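ProQ/FinO domain-containing protein (Neisseria meningitidis, PDB 3MW6) probably binds RNA as a FinO-like RNA chaperone of the ProQ/FinO family. Local coordinates at residues A[28-33]-A[65-70]; A[42-47]-A[75-80]; A[36-41]-A[91-96]. All coordinates share one frame; numbering follows the deposited sequence. Where two conformers were deposited one is given.

How the contacts relate
The three contacts lie within one ProQ/FinO domain. The first segments come in the order 28-33, 36-41, 42-47, the second ones as 65-70, 75-80, 91-96; contact 1 alternates with both others, while contact 2 lies within the span of contact 3. Contact 1 pairs helix 23-37 with helix 64-76; contact 3 takes up the end of helix 23-37, and contact 2 the end of helix 64-76 and the start of helix 78-86. Centres of contacts 1 and 2, and of 1 and 3, are about 15 Å apart. Contacts 2 and 3, centres about 11 Å apart, touch through a probable hydrogen bond, P46 O to F91 N at 2.8 Å. Helix 39-42 and its following loop thus join the helical part to the hairpin of strands 89-91 and 97-100.

Contact 1 (A[28-33]-A[65-70]); sequences EMIADH and ALIARV
I30 reaches across to three residues of helix 64-76, and its two branches divide the work. The CD1 methyl ends 3.7 Å from L66 CB, the two side chains crossing at about a right angle, and it also lies 3.9 Å from I67 CG1. The CG2 branch is turned to V70 instead, with I30 CG2 3.9 Å from V70 CG2. The torsions explain this division: CG1 of I30 stands anti to the carbonyl carbon (chi1 -67°) and its chain runs on fully extended (chi2 175°), which carries CD1 toward the backbone of L66 and I67, where it comes within 3.9 Å of I67 N. The two methyls of V70 are divided in the same way. While CG2 meets I30, V70 CG1 lies 4.0 Å from A31 CB and equally near A31 CA, so the small alanine lets a valine methyl come up to the helix backbone. No hydrogen bond crosses the interface, which buries 211 Å² in all. The short segments cross at -60°, with axes 9.5 Å apart at closest approach, an oblique helix-helix packing of apolar side chains within the ProQ/FinO domain. L66 and V70 also rest on T27, one turn before A31 in helix 23-37, and L66 extends to K23 and Q26. I30 also touches Y62 and I67 touches L59, which sets this crossing against the loop that follows helix 51-58.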
ATOM      1  N   GLU A  28     -11.893  18.931   6.305  1.00 45.69           N
ATOM      2  CA  GLU A  28     -11.502  19.764   5.184  1.00 47.68           C
ATOM      3  C   GLU A  28     -10.230  20.540   5.520  1.00 50.46           C
ATOM      4  O   GLU A  28      -9.336  20.657   4.686  1.00 51.15           O
ATOM      5  CB  GLU A  28     -12.618  20.729   4.806  1.00 56.35           C
ATOM      6  CG  GLU A  28     -13.768  20.068   4.089  1.00 73.93           C
ATOM      7  CD  GLU A  28     -15.048  20.863   4.202  1.00 88.46           C
ATOM      8  OE1 GLU A  28     -14.997  21.982   4.757  1.00 90.57           O
ATOM      9  OE2 GLU A  28     -16.103  20.369   3.746  1.00 95.02           O
HETATM   10  N   MSE A  29     -10.143  21.067   6.737  1.00 49.62           N
HETATM   11  CA  MSE A  29      -8.989  21.884   7.106  1.00 49.17           C
HETATM   12  C   MSE A  29      -7.706  21.056   7.072  1.00 47.24           C
HETATM   13  O   MSE A  29      -6.642  21.557   6.675  1.00 44.88           O
HETATM   14  CB  MSE A  29      -9.162  22.518   8.497  1.00 49.72           C
HETATM   15  CG  MSE A  29     -10.241  23.602   8.614  1.00 53.34           C
HETATM   16 SE   MSE A  29     -10.782  23.918  10.484  0.73 60.42          SE
HETATM   17  CE  MSE A  29      -9.205  24.931  11.079  1.00 45.06           C
ATOM     18  N   ILE A  30      -7.810  19.792   7.488  1.00 38.89           N
ATOM     19  CA  ILE A  30      -6.641  18.924   7.581  1.00 33.60           C
ATOM     20  C   ILE A  30      -6.103  18.607   6.199  1.00 35.95           C
ATOM     21  O   ILE A  30      -4.890  18.641   5.963  1.00 40.57           O
ATOM     22  CB  ILE A  30      -6.954  17.607   8.298  1.00 45.02           C
ATOM     23  CG1 ILE A  30      -7.261  17.881   9.772  1.00 44.87           C
ATOM     24  CG2 ILE A  30      -5.776  16.654   8.180  1.00 42.27           C
ATOM     25  CD1 ILE A  30      -7.697  16.663  10.551  1.00 37.70           C
ATOM     26  N   ALA A  31      -7.021  18.303   5.293  1.00 36.77           N
ATOM     27  CA  ALA A  31      -6.686  17.974   3.915  1.00 42.22           C
ATOM     28  C   ALA A  31      -6.039  19.170   3.232  1.00 42.81           C
ATOM     29  O   ALA A  31      -4.969  19.043   2.636  1.00 49.03           O
ATOM     30  CB  ALA A  31      -7.941  17.521   3.153  1.00 44.60           C
ATOM     31  N   ASP A  32      -6.667  20.338   3.348  1.00 44.08           N
ATOM     32  CA  ASP A  32      -6.095  21.565   2.768  1.00 45.61           C
ATOM     33  C   ASP A  32      -4.712  21.846   3.352  1.00 44.23           C
ATOM     34  O   ASP A  32      -3.772  22.160   2.625  1.00 44.22           O
ATOM     35  CB  ASP A  32      -7.013  22.773   2.984  1.00 48.94           C
ATOM     36  CG  ASP A  32      -8.323  22.666   2.214  1.00 66.92           C
ATOM     37  OD1 ASP A  32      -8.468  21.758   1.355  1.00 72.81           O
ATOM     38  OD2 ASP A  32      -9.215  23.499   2.479  1.00 68.91           O
ATOM     39  N   HIS A  33      -4.572  21.718   4.663  1.00 45.04           N
ATOM     40  CA  HIS A  33      -3.251  21.883   5.251  1.00 40.33           C
ATOM     41  C   HIS A  33      -2.244  20.940   4.586  1.00 43.69           C
ATOM     42  O   HIS A  33      -1.212  21.367   4.090  1.00 41.97           O
ATOM     43  CB  HIS A  33      -3.263  21.664   6.771  1.00 45.25           C
ATOM     44  CG  HIS A  33      -1.914  21.831   7.400  1.00 55.61           C
ATOM     45  ND1 HIS A  33      -1.453  23.045   7.855  1.00 54.48           N
ATOM     46  CD2 HIS A  33      -0.903  20.950   7.592  1.00 59.60           C
ATOM     47  CE1 HIS A  33      -0.225  22.902   8.322  1.00 58.40           C
ATOM     48  NE2 HIS A  33       0.131  21.639   8.178  1.00 62.60           N
ATOM     49  N   ALA A  65      -7.471  11.133  15.001  1.00 45.25           N
ATOM     50  CA  ALA A  65      -8.412  10.263  14.308  1.00 55.74           C
ATOM     51  C   ALA A  65      -8.828  10.843  12.965  1.00 51.09           C
ATOM     52  O   ALA A  65      -9.015  10.105  12.007  1.00 45.66           O
ATOM     53  CB  ALA A  65      -9.644   9.960  15.177  1.00 52.80           C
ATOM     54  N   LEU A  66      -8.997  12.157  12.892  1.00 43.98           N
ATOM     55  CA  LEU A  66      -9.435  12.745  11.636  1.00 42.53           C
ATOM     56  C   LEU A  66      -8.255  12.824  10.675  1.00 44.45           C
ATOM     57  O   LEU A  66      -8.437  12.821   9.459  1.00 48.97           O
ATOM     58  CB  LEU A  66     -10.067  14.115  11.858  1.00 42.00           C
ATOM     59  CG  LEU A  66     -11.327  14.112  12.725  1.00 45.45           C
ATOM     60  CD1 LEU A  66     -11.921  15.505  12.815  1.00 47.79           C
ATOM     61  CD2 LEU A  66     -12.363  13.133  12.188  1.00 42.62           C
ATOM     62  N   ILE A  67      -7.046  12.876  11.225  1.00 39.37           N
ATOM     63  CA  ILE A  67      -5.837  12.794  10.411  1.00 40.30           C
ATOM     64  C   ILE A  67      -5.751  11.421   9.719  1.00 47.80           C
ATOM     65  O   ILE A  67      -5.495  11.326   8.512  1.00 41.37           O
ATOM     66  CB  ILE A  67      -4.556  13.109  11.238  1.00 46.89           C
ATOM     67  CG1 ILE A  67      -4.536  14.593  11.632  1.00 48.58           C
ATOM     68  CG2 ILE A  67      -3.306  12.830  10.432  1.00 47.64           C
ATOM     69  CD1 ILE A  67      -3.422  14.982  12.601  1.00 47.66           C
ATOM     70  N   ALA A  68      -5.995  10.362  10.483  1.00 44.68           N
ATOM     71  CA  ALA A  68      -5.961   9.016   9.936  1.00 44.95           C
ATOM     72  C   ALA A  68      -7.003   8.875   8.827  1.00 41.86           C
ATOM     73  O   ALA A  68      -6.760   8.225   7.823  1.00 42.47           O
ATOM     74  CB  ALA A  68      -6.207   7.985  11.048  1.00 45.12           C
ATOM     75  N   ARG A  69      -8.161   9.495   9.022  1.00 41.98           N
ATOM     76  CA  ARG A  69      -9.250   9.460   8.052  0.59 46.22           C
ATOM     77  C   ARG A  69      -8.841  10.137   6.736  1.00 46.77           C
ATOM     78  O   ARG A  69      -9.067   9.607   5.653  1.00 50.14           O
ATOM     79  CB  ARG A  69     -10.487  10.146   8.653  0.59 53.34           C
ATOM     80  CG  ARG A  69     -11.781   9.904   7.898  0.59 64.70           C
ATOM     81  CD  ARG A  69     -12.913  10.819   8.381  0.59 73.12           C
ATOM     82  NE  ARG A  69     -13.591  10.325   9.579  0.59 74.88           N
ATOM     83  CZ  ARG A  69     -14.702  10.863  10.078  0.59 72.33           C
ATOM     84  NH1 ARG A  69     -15.263  11.905   9.476  0.59 74.27           N
ATOM     85  NH2 ARG A  69     -15.253  10.363  11.175  0.59 67.56           N
ATOM     86  N   VAL A  70      -8.247  11.322   6.837  1.00 47.24           N
ATOM     87  CA  VAL A  70      -7.779  12.049   5.650  1.00 41.13           C
ATOM     88  C   VAL A  70      -6.700  11.247   4.925  1.00 31.27           C
ATOM     89  O   VAL A  70      -6.746  11.059   3.711  1.00 35.91           O
ATOM     90  CB  VAL A  70      -7.246  13.441   6.021  1.00 42.52           C
ATOM     91  CG1 VAL A  70      -6.585  14.106   4.799  1.00 46.30           C
ATOM     92  CG2 VAL A  70      -8.381  14.300   6.564  1.00 40.73           C
TER

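Contact 2 (A[42-47]-A[75-80])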
ATOM      1  N   LYS A  42       0.841  16.477  -2.308  1.00 40.74           N
ATOM      2  CA  LYS A  42       0.350  17.231  -3.455  1.00 42.82           C
ATOM      3  C   LYS A  42       0.670  16.503  -4.759  1.00 38.07           C
ATOM      4  O   LYS A  42      -0.102  16.545  -5.720  1.00 36.60           O
ATOM      5  CB  LYS A  42       0.958  18.649  -3.443  1.00 51.12           C
ATOM      6  CG  LYS A  42       0.650  19.498  -4.669  1.00 51.91           C
ATOM      7  CD  LYS A  42       1.506  20.793  -4.700  1.00 74.31           C
ATOM      8  CE  LYS A  42       1.035  21.859  -3.699  1.00 75.51           C
ATOM      9  NZ  LYS A  42       1.825  21.884  -2.426  1.00 77.90           N
ATOM     10  N   ARG A  43       1.807  15.817  -4.782  1.00 39.23           N
ATOM     11  CA  ARG A  43       2.246  15.119  -5.988  0.53 44.51           C
ATOM     12  C   ARG A  43       2.005  13.602  -5.961  1.00 45.08           C
ATOM     13  O   ARG A  43       2.444  12.888  -6.852  1.00 46.36           O
ATOM     14  CB  ARG A  43       3.716  15.434  -6.267  0.53 49.22           C
ATOM     15  CG  ARG A  43       3.929  16.846  -6.779  0.53 53.92           C
ATOM     16  CD  ARG A  43       4.974  17.587  -5.969  0.53 63.42           C
ATOM     17  NE  ARG A  43       6.328  17.102  -6.228  0.53 65.76           N
ATOM     18  CZ  ARG A  43       7.338  17.875  -6.607  0.53 62.71           C
ATOM     19  NH1 ARG A  43       7.148  19.179  -6.770  0.53 62.52           N
ATOM     20  NH2 ARG A  43       8.538  17.344  -6.817  0.53 59.85           N
ATOM     21  N   PHE A  44       1.297  13.116  -4.942  1.00 40.27           N
ATOM     22  CA  PHE A  44       0.947  11.696  -4.853  1.00 37.82           C
ATOM     23  C   PHE A  44       2.150  10.795  -5.062  1.00 35.22           C
ATOM     24  O   PHE A  44       2.170   9.963  -5.970  1.00 37.82           O
ATOM     25  CB  PHE A  44      -0.169  11.337  -5.857  1.00 37.57           C
ATOM     26  CG  PHE A  44      -1.524  11.834  -5.449  1.00 40.60           C
ATOM     27  CD1 PHE A  44      -1.898  13.145  -5.693  1.00 45.10           C
ATOM     28  CD2 PHE A  44      -2.415  10.995  -4.794  1.00 38.32           C
ATOM     29  CE1 PHE A  44      -3.143  13.617  -5.295  1.00 43.39           C
ATOM     30  CE2 PHE A  44      -3.666  11.451  -4.400  1.00 44.29           C
ATOM     31  CZ  PHE A  44      -4.028  12.770  -4.650  1.00 48.12           C
ATOM     32  N   LYS A  45       3.163  10.957  -4.225  1.00 34.24           N
ATOM     33  CA  LYS A  45       4.277  10.029  -4.261  1.00 34.47           C
ATOM     34  C   LYS A  45       3.975   8.904  -3.289  1.00 36.67           C
ATOM     35  O   LYS A  45       3.279   9.108  -2.299  1.00 32.94           O
ATOM     36  CB  LYS A  45       5.565  10.728  -3.853  1.00 36.38           C
ATOM     37  CG  LYS A  45       5.975  11.866  -4.786  1.00 49.67           C
ATOM     38  CD  LYS A  45       7.221  12.542  -4.268  1.00 54.59           C
ATOM     39  CE  LYS A  45       8.037  13.163  -5.378  1.00 57.99           C
ATOM     40  NZ  LYS A  45       9.319  13.721  -4.842  1.00 50.45           N
ATOM     41  N   PRO A  46       4.497   7.710  -3.568  1.00 30.49           N
ATOM     42  CA  PRO A  46       4.354   6.627  -2.598  1.00 29.08           C
ATOM     43  C   PRO A  46       4.874   7.084  -1.224  1.00 39.27           C
ATOM     44  O   PRO A  46       5.986   7.595  -1.143  1.00 38.30           O
ATOM     45  CB  PRO A  46       5.240   5.528  -3.183  1.00 23.46           C
ATOM     46  CG  PRO A  46       5.219   5.768  -4.655  1.00 25.51           C
ATOM     47  CD  PRO A  46       5.230   7.290  -4.776  1.00 27.37           C
ATOM     48  N   LEU A  47       4.069   6.914  -0.176  1.00 31.87           N
ATOM     49  CA  LEU A  47       4.388   7.395   1.161  1.00 33.49           C
ATOM     50  C   LEU A  47       5.142   6.367   2.007  1.00 42.66           C
ATOM     51  O   LEU A  47       4.840   5.166   1.987  1.00 40.41           O
ATOM     52  CB  LEU A  47       3.101   7.804   1.886  1.00 29.37           C
ATOM     53  CG  LEU A  47       2.334   8.927   1.176  1.00 30.58           C
ATOM     54  CD1 LEU A  47       0.924   9.108   1.749  1.00 26.12           C
ATOM     55  CD2 LEU A  47       3.127  10.244   1.259  1.00 31.98           C
ATOM     56  N   CYS A  75      -5.031   7.563   0.388  1.00 37.85           N
ATOM     57  CA  CYS A  75      -4.501   6.307  -0.138  1.00 36.36           C
ATOM     58  C   CYS A  75      -5.498   5.461  -0.921  1.00 41.36           C
ATOM     59  O   CYS A  75      -5.107   4.473  -1.543  1.00 45.41           O
ATOM     60  CB  CYS A  75      -3.852   5.490   0.985  1.00 39.40           C
ATOM     61  SG  CYS A  75      -2.385   6.371   1.668  1.00 49.43           S
ATOM     62  N   ARG A  76      -6.775   5.851  -0.899  1.00 45.19           N
ATOM     63  CA  ARG A  76      -7.825   5.130  -1.626  1.00 46.38           C
ATOM     64  C   ARG A  76      -8.002   5.693  -3.026  1.00 45.96           C
ATOM     65  O   ARG A  76      -8.580   5.040  -3.898  1.00 47.09           O
ATOM     66  CB  ARG A  76      -9.163   5.214  -0.889  1.00 51.05           C
ATOM     67  CG  ARG A  76      -9.453   4.030   0.004  1.00 57.87           C
ATOM     68  CD  ARG A  76     -10.892   4.036   0.503  1.00 62.13           C
ATOM     69  NE  ARG A  76     -10.968   4.335   1.926  1.00 67.08           N
ATOM     70  CZ  ARG A  76     -11.318   5.518   2.417  1.00 71.58           C
ATOM     71  NH1 ARG A  76     -11.349   5.705   3.727  1.00 67.51           N
ATOM     72  NH2 ARG A  76     -11.646   6.510   1.595  1.00 74.33           N
ATOM     73  N   ARG A  77      -7.518   6.913  -3.235  1.00 38.89           N
ATOM     74  CA  ARG A  77      -7.673   7.553  -4.526  1.00 39.71           C
ATOM     75  C   ARG A  77      -6.929   6.789  -5.609  1.00 39.48           C
ATOM     76  O   ARG A  77      -5.828   6.296  -5.392  1.00 40.69           O
ATOM     77  CB  ARG A  77      -7.227   9.017  -4.460  1.00 44.84           C
ATOM     78  CG  ARG A  77      -8.035   9.808  -3.444  1.00 43.96           C
ATOM     79  CD  ARG A  77      -7.587  11.238  -3.318  1.00 51.52           C
ATOM     80  NE  ARG A  77      -7.700  11.957  -4.582  1.00 70.10           N
ATOM     81  CZ  ARG A  77      -7.475  13.261  -4.723  1.00 76.62           C
ATOM     82  NH1 ARG A  77      -7.132  13.997  -3.664  1.00 76.59           N
ATOM     83  NH2 ARG A  77      -7.595  13.830  -5.919  1.00 73.11           N
ATOM     84  N   PRO A  78      -7.561   6.661  -6.776  1.00 36.01           N
ATOM     85  CA  PRO A  78      -6.962   6.052  -7.965  1.00 42.64           C
ATOM     86  C   PRO A  78      -5.563   6.615  -8.248  1.00 41.09           C
ATOM     87  O   PRO A  78      -4.630   5.868  -8.574  1.00 40.23           O
ATOM     88  CB  PRO A  78      -7.938   6.444  -9.082  1.00 43.97           C
ATOM     89  CG  PRO A  78      -9.276   6.574  -8.370  1.00 40.72           C
ATOM     90  CD  PRO A  78      -8.940   7.136  -7.009  1.00 36.18           C
ATOM     91  N   ARG A  79      -5.415   7.923  -8.115  1.00 36.30           N
ATOM     92  CA  ARG A  79      -4.123   8.553  -8.379  1.00 40.73           C
ATOM     93  C   ARG A  79      -3.006   8.013  -7.462  1.00 36.34           C
ATOM     94  O   ARG A  79      -1.867   7.838  -7.889  1.00 39.48           O
ATOM     95  CB  ARG A  79      -4.245  10.074  -8.289  1.00 35.62           C
ATOM     96  CG  ARG A  79      -2.964  10.785  -8.603  1.00 48.80           C
ATOM     97  CD  ARG A  79      -3.185  12.287  -8.762  1.00 54.67           C
ATOM     98  NE  ARG A  79      -1.911  12.964  -8.960  1.00 61.60           N
ATOM     99  CZ  ARG A  79      -1.733  14.278  -8.882  1.00 65.90           C
ATOM    100  NH1 ARG A  79      -2.755  15.080  -8.608  1.00 65.93           N
ATOM    101  NH2 ARG A  79      -0.525  14.785  -9.081  1.00 64.14           N
ATOM    102  N   TYR A  80      -3.342   7.714  -6.213  1.00 34.94           N
ATOM    103  CA  TYR A  80      -2.381   7.081  -5.312  1.00 31.57           C
ATOM    104  C   TYR A  80      -2.071   5.631  -5.714  1.00 33.66           C
ATOM    105  O   TYR A  80      -0.904   5.222  -5.806  1.00 37.98           O
ATOM    106  CB  TYR A  80      -2.866   7.137  -3.866  1.00 30.69           C
ATOM    107  CG  TYR A  80      -1.785   6.709  -2.910  1.00 36.79           C
ATOM    108  CD1 TYR A  80      -0.667   7.502  -2.718  1.00 32.82           C
ATOM    109  CD2 TYR A  80      -1.864   5.499  -2.222  1.00 25.62           C
ATOM    110  CE1 TYR A  80       0.348   7.122  -1.859  1.00 33.90           C
ATOM    111  CE2 TYR A  80      -0.837   5.110  -1.348  1.00 34.08           C
ATOM    112  CZ  TYR A  80       0.267   5.933  -1.179  1.00 35.92           C
ATOM    113  OH  TYR A  80       1.293   5.582  -0.323  1.00 31.89           O
TER
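Y80 OH has two polar partners, one in its own chain and one in the second subunit: it accepts from L47 N at 3.1 Å, in a nearly straight bond (171° at the hydrogen), and is also hydrogen-bonded to E104 of the second subunit. The tyrosine gets there because its CG lies anti to the backbone N, which sends the ring across to the loop, where L47 CG packs 4.1 Å from Y80 CE1. The other centre of the contact is F44, which has the most surface covered here. R79, extended from CG to NE, runs over one face of the phenyl ring; its CD lies 3.7 Å from the F44 ring centroid, a CH-pi contact over the face. The guanidinium of R79 follows in a shallow tilt, its plane 24° from that of the ring, with F44 CD1 beneath it. R77 approaches differently. Its chain bends at chi3, and R77 NH1 comes to the ring edge 3.5 Å from F44 CZ, the guanidinium standing at 81° to the phenyl and presenting its face to that carbon. H74 stacks with F44 as well. F44 owes its position to a positive phi: it is the C-prime residue of a Schellman motif that ends helix 39-42, with K45 N bonded to V40 O, and this helix stop turns the phenyl toward the start of helix 78-86.

Contact 3 (A[36-41]-A[91-96])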
ATOM      1  N   GLY A  36      -1.520  21.368   0.871  1.00 48.09           N
ATOM      2  CA  GLY A  36      -0.944  22.688   0.675  1.00 45.75           C
ATOM      3  C   GLY A  36       0.506  22.726   1.117  1.00 54.14           C
ATOM      4  O   GLY A  36       1.349  23.296   0.435  1.00 62.27           O
ATOM      5  N   LYS A  37       0.804  22.083   2.239  1.00 47.96           N
ATOM      6  CA  LYS A  37       2.142  22.138   2.812  1.00 47.12           C
ATOM      7  C   LYS A  37       3.114  21.059   2.320  1.00 51.58           C
ATOM      8  O   LYS A  37       4.307  21.317   2.182  1.00 54.36           O
ATOM      9  CB  LYS A  37       2.067  22.092   4.338  1.00 48.20           C
ATOM     10  CG  LYS A  37       3.432  21.933   4.980  1.00 61.65           C
ATOM     11  CD  LYS A  37       3.366  22.108   6.480  1.00 74.44           C
ATOM     12  CE  LYS A  37       4.754  22.048   7.087  1.00 80.50           C
ATOM     13  NZ  LYS A  37       4.742  22.521   8.495  1.00 82.19           N
ATOM     14  N   TYR A  38       2.616  19.854   2.063  1.00 51.17           N
ATOM     15  CA  TYR A  38       3.506  18.720   1.811  1.00 42.67           C
ATOM     16  C   TYR A  38       3.495  18.289   0.365  1.00 43.23           C
ATOM     17  O   TYR A  38       2.485  17.804  -0.127  1.00 43.22           O
ATOM     18  CB  TYR A  38       3.134  17.522   2.701  1.00 37.63           C
ATOM     19  CG  TYR A  38       3.316  17.802   4.161  1.00 44.28           C
ATOM     20  CD1 TYR A  38       2.223  17.894   5.005  1.00 40.75           C
ATOM     21  CD2 TYR A  38       4.585  18.021   4.696  1.00 51.39           C
ATOM     22  CE1 TYR A  38       2.385  18.169   6.353  1.00 44.82           C
ATOM     23  CE2 TYR A  38       4.754  18.298   6.043  1.00 45.90           C
ATOM     24  CZ  TYR A  38       3.645  18.366   6.862  1.00 44.57           C
ATOM     25  OH  TYR A  38       3.783  18.640   8.195  1.00 52.63           O
ATOM     26  N   ASP A  39       4.633  18.434  -0.306  1.00 46.34           N
ATOM     27  CA  ASP A  39       4.751  18.003  -1.690  1.00 47.66           C
ATOM     28  C   ASP A  39       4.513  16.497  -1.910  1.00 45.89           C
ATOM     29  O   ASP A  39       3.974  16.110  -2.943  1.00 49.14           O
ATOM     30  CB  ASP A  39       6.092  18.441  -2.285  1.00 59.20           C
ATOM     31  CG  ASP A  39       6.023  19.828  -2.907  1.00 78.70           C
ATOM     32  OD1 ASP A  39       6.045  19.918  -4.157  1.00 85.62           O
ATOM     33  OD2 ASP A  39       5.925  20.823  -2.151  1.00 81.74           O
ATOM     34  N   VAL A  40       4.907  15.640  -0.969  1.00 38.87           N
ATOM     35  CA  VAL A  40       4.656  14.208  -1.173  1.00 42.51           C
ATOM     36  C   VAL A  40       3.159  13.932  -1.308  1.00 44.38           C
ATOM     37  O   VAL A  40       2.754  13.043  -2.042  1.00 45.11           O
ATOM     38  CB  VAL A  40       5.259  13.312  -0.077  1.00 41.03           C
ATOM     39  CG1 VAL A  40       6.776  13.418  -0.089  1.00 47.03           C
ATOM     40  CG2 VAL A  40       4.680  13.662   1.293  1.00 35.07           C
ATOM     41  N   PHE A  41       2.334  14.706  -0.617  1.00 45.39           N
ATOM     42  CA  PHE A  41       0.891  14.579  -0.790  1.00 39.46           C
ATOM     43  C   PHE A  41       0.387  15.259  -2.053  1.00 45.91           C
ATOM     44  O   PHE A  41      -0.384  14.682  -2.800  1.00 43.22           O
ATOM     45  CB  PHE A  41       0.154  15.079   0.444  1.00 36.66           C
ATOM     46  CG  PHE A  41       0.220  14.115   1.592  1.00 40.72           C
ATOM     47  CD1 PHE A  41       1.246  14.188   2.523  1.00 35.49           C
ATOM     48  CD2 PHE A  41      -0.705  13.091   1.701  1.00 40.55           C
ATOM     49  CE1 PHE A  41       1.320  13.278   3.573  1.00 36.50           C
ATOM     50  CE2 PHE A  41      -0.634  12.172   2.753  1.00 38.76           C
ATOM     51  CZ  PHE A  41       0.381  12.275   3.685  1.00 38.21           C
ATOM     52  N   PHE A  91       8.542   8.054   0.018  1.00 38.84           N
ATOM     53  CA  PHE A  91       9.029   9.361   0.444  1.00 37.59           C
ATOM     54  C   PHE A  91       8.466   9.747   1.811  1.00 46.43           C
ATOM     55  O   PHE A  91       7.293   9.494   2.085  1.00 50.84           O
ATOM     56  CB  PHE A  91       8.627  10.419  -0.591  1.00 33.85           C
ATOM     57  CG  PHE A  91       9.318  10.268  -1.912  1.00 33.59           C
ATOM     58  CD1 PHE A  91      10.324  11.145  -2.287  1.00 32.29           C
ATOM     59  CD2 PHE A  91       8.968   9.239  -2.780  1.00 30.44           C
ATOM     60  CE1 PHE A  91      10.979  11.006  -3.504  1.00 33.74           C
ATOM     61  CE2 PHE A  91       9.611   9.086  -3.992  1.00 33.06           C
ATOM     62  CZ  PHE A  91      10.621   9.984  -4.366  1.00 40.65           C
ATOM     63  N   ASP A  92       9.289  10.361   2.667  1.00 42.84           N
ATOM     64  CA  ASP A  92       8.812  10.821   3.981  1.00 39.15           C
ATOM     65  C   ASP A  92       8.257  12.240   3.882  1.00 35.98           C
ATOM     66  O   ASP A  92       8.186  12.791   2.776  1.00 41.79           O
ATOM     67  CB  ASP A  92       9.890  10.696   5.068  1.00 42.01           C
ATOM     68  CG  ASP A  92      11.104  11.577   4.811  1.00 49.87           C
ATOM     69  OD1 ASP A  92      12.179  11.266   5.375  1.00 55.22           O
ATOM     70  OD2 ASP A  92      10.999  12.562   4.039  1.00 46.85           O
ATOM     71  N   LEU A  93       7.834  12.814   5.006  1.00 39.11           N
ATOM     72  CA  LEU A  93       7.254  14.166   5.002  1.00 45.09           C
ATOM     73  C   LEU A  93       8.182  15.218   4.422  1.00 45.53           C
ATOM     74  O   LEU A  93       7.722  16.265   3.970  1.00 48.03           O
ATOM     75  CB  LEU A  93       6.832  14.607   6.408  1.00 44.40           C
ATOM     76  CG  LEU A  93       5.534  13.978   6.891  1.00 42.27           C
ATOM     77  CD1 LEU A  93       5.056  14.620   8.205  1.00 39.59           C
ATOM     78  CD2 LEU A  93       4.472  14.103   5.805  1.00 37.17           C
ATOM     79  N   ASN A  94       9.482  14.934   4.412  1.00 44.71           N
ATOM     80  CA  ASN A  94      10.472  15.893   3.921  1.00 45.91           C
ATOM     81  C   ASN A  94      10.902  15.638   2.494  1.00 52.37           C
ATOM     82  O   ASN A  94      11.954  16.117   2.053  1.00 45.29           O
ATOM     83  CB  ASN A  94      11.701  15.892   4.828  1.00 57.88           C
ATOM     84  CG  ASN A  94      11.394  16.408   6.215  1.00 66.99           C
ATOM     85  OD1 ASN A  94      10.543  17.287   6.387  1.00 65.92           O
ATOM     86  ND2 ASN A  94      12.071  15.859   7.215  1.00 73.95           N
ATOM     87  N   ASN A  95      10.092  14.872   1.774  1.00 49.46           N
ATOM     88  CA  ASN A  95      10.388  14.559   0.388  1.00 39.40           C
ATOM     89  C   ASN A  95      11.740  13.878   0.219  1.00 38.76           C
ATOM     90  O   ASN A  95      12.429  14.074  -0.775  1.00 44.89           O
ATOM     91  CB  ASN A  95      10.288  15.810  -0.479  1.00 47.32           C
ATOM     92  CG  ASN A  95       9.453  15.583  -1.722  1.00 69.93           C
ATOM     93  OD1 ASN A  95       9.420  14.480  -2.272  1.00 71.85           O
ATOM     94  ND2 ASN A  95       8.761  16.624  -2.167  1.00 80.78           N
ATOM     95  N   ARG A  96      12.116  13.057   1.189  1.00 38.81           N
ATOM     96  CA  ARG A  96      13.334  12.278   1.055  1.00 37.04           C
ATOM     97  C   ARG A  96      13.019  10.796   0.934  1.00 36.01           C
ATOM     98  O   ARG A  96      12.028  10.320   1.473  1.00 38.21           O
ATOM     99  CB  ARG A  96      14.259  12.536   2.236  1.00 47.11           C
ATOM    100  CG  ARG A  96      14.699  13.992   2.322  1.00 64.19           C
ATOM    101  CD  ARG A  96      16.086  14.143   2.934  1.00 74.71           C
ATOM    102  NE  ARG A  96      16.581  15.511   2.810  1.00 85.74           N
ATOM    103  CZ  ARG A  96      17.604  15.871   2.037  1.00 95.03           C
ATOM    104  NH1 ARG A  96      18.255  14.959   1.324  1.00 99.05           N
ATOM    105  NH2 ARG A  96      17.988  17.143   1.989  1.00 94.67           N
TER
HETATM  106  O   HOH W   1       6.499  16.729   1.515  1.00 50.80           O
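V40 and L93 have the largest surfaces covered in this contact, with Y38 third, and each of the first two meets the other segment in its own way. V40 sends CG1 into the turn: the methyl lies 3.3 Å from D92 O and 3.6 Å from F91 CB, and N95 OD1 is close to it too. With CG1 anti to the carbonyl carbon (chi1 -64°), the methyl points at the backbone of the turn while CG2 stays farther back from D92 O. L93 works against two rings. Its CD2 methyl sits over the centre of the Y38 ring, 4.1 Å from the centroid and 12° off the normal, a CH-pi contact; K37 CG covers the opposite face, so the tyrosine ring is held between a leucine methyl and a lysine methylene. The same L93 CD2 lies in the plane of the F41 ring, at its edge, 3.9 Å from F41 CE1. One methyl therefore meets one aromatic face-on and another edge-on.

The loop that offers these groups links strands 89-91 and 97-100 of the two-stranded antiparallel hairpin. D92 to N95 form a type I beta turn, and D92 OD2 accepts from N94 N at 2.8 Å, an Asx turn, as well as from R96 N; the two donors arrive from opposite faces of the carboxylate plane, so this oxygen ties D92 to the turn and to the chain that leaves it. A water accepts from V40 N and donates to L93 O, linking the first turn of helix 39-42 to the loop.

N95 closes the other end of the contact. Its ND2 lies 3.2 Å from D39 CB, while its OD1 takes a hydrogen bond from K45. D39 directs its carboxylate elsewhere, to a salt bridge with R43. L93 further rests on I51 and D54 of helix 51-58.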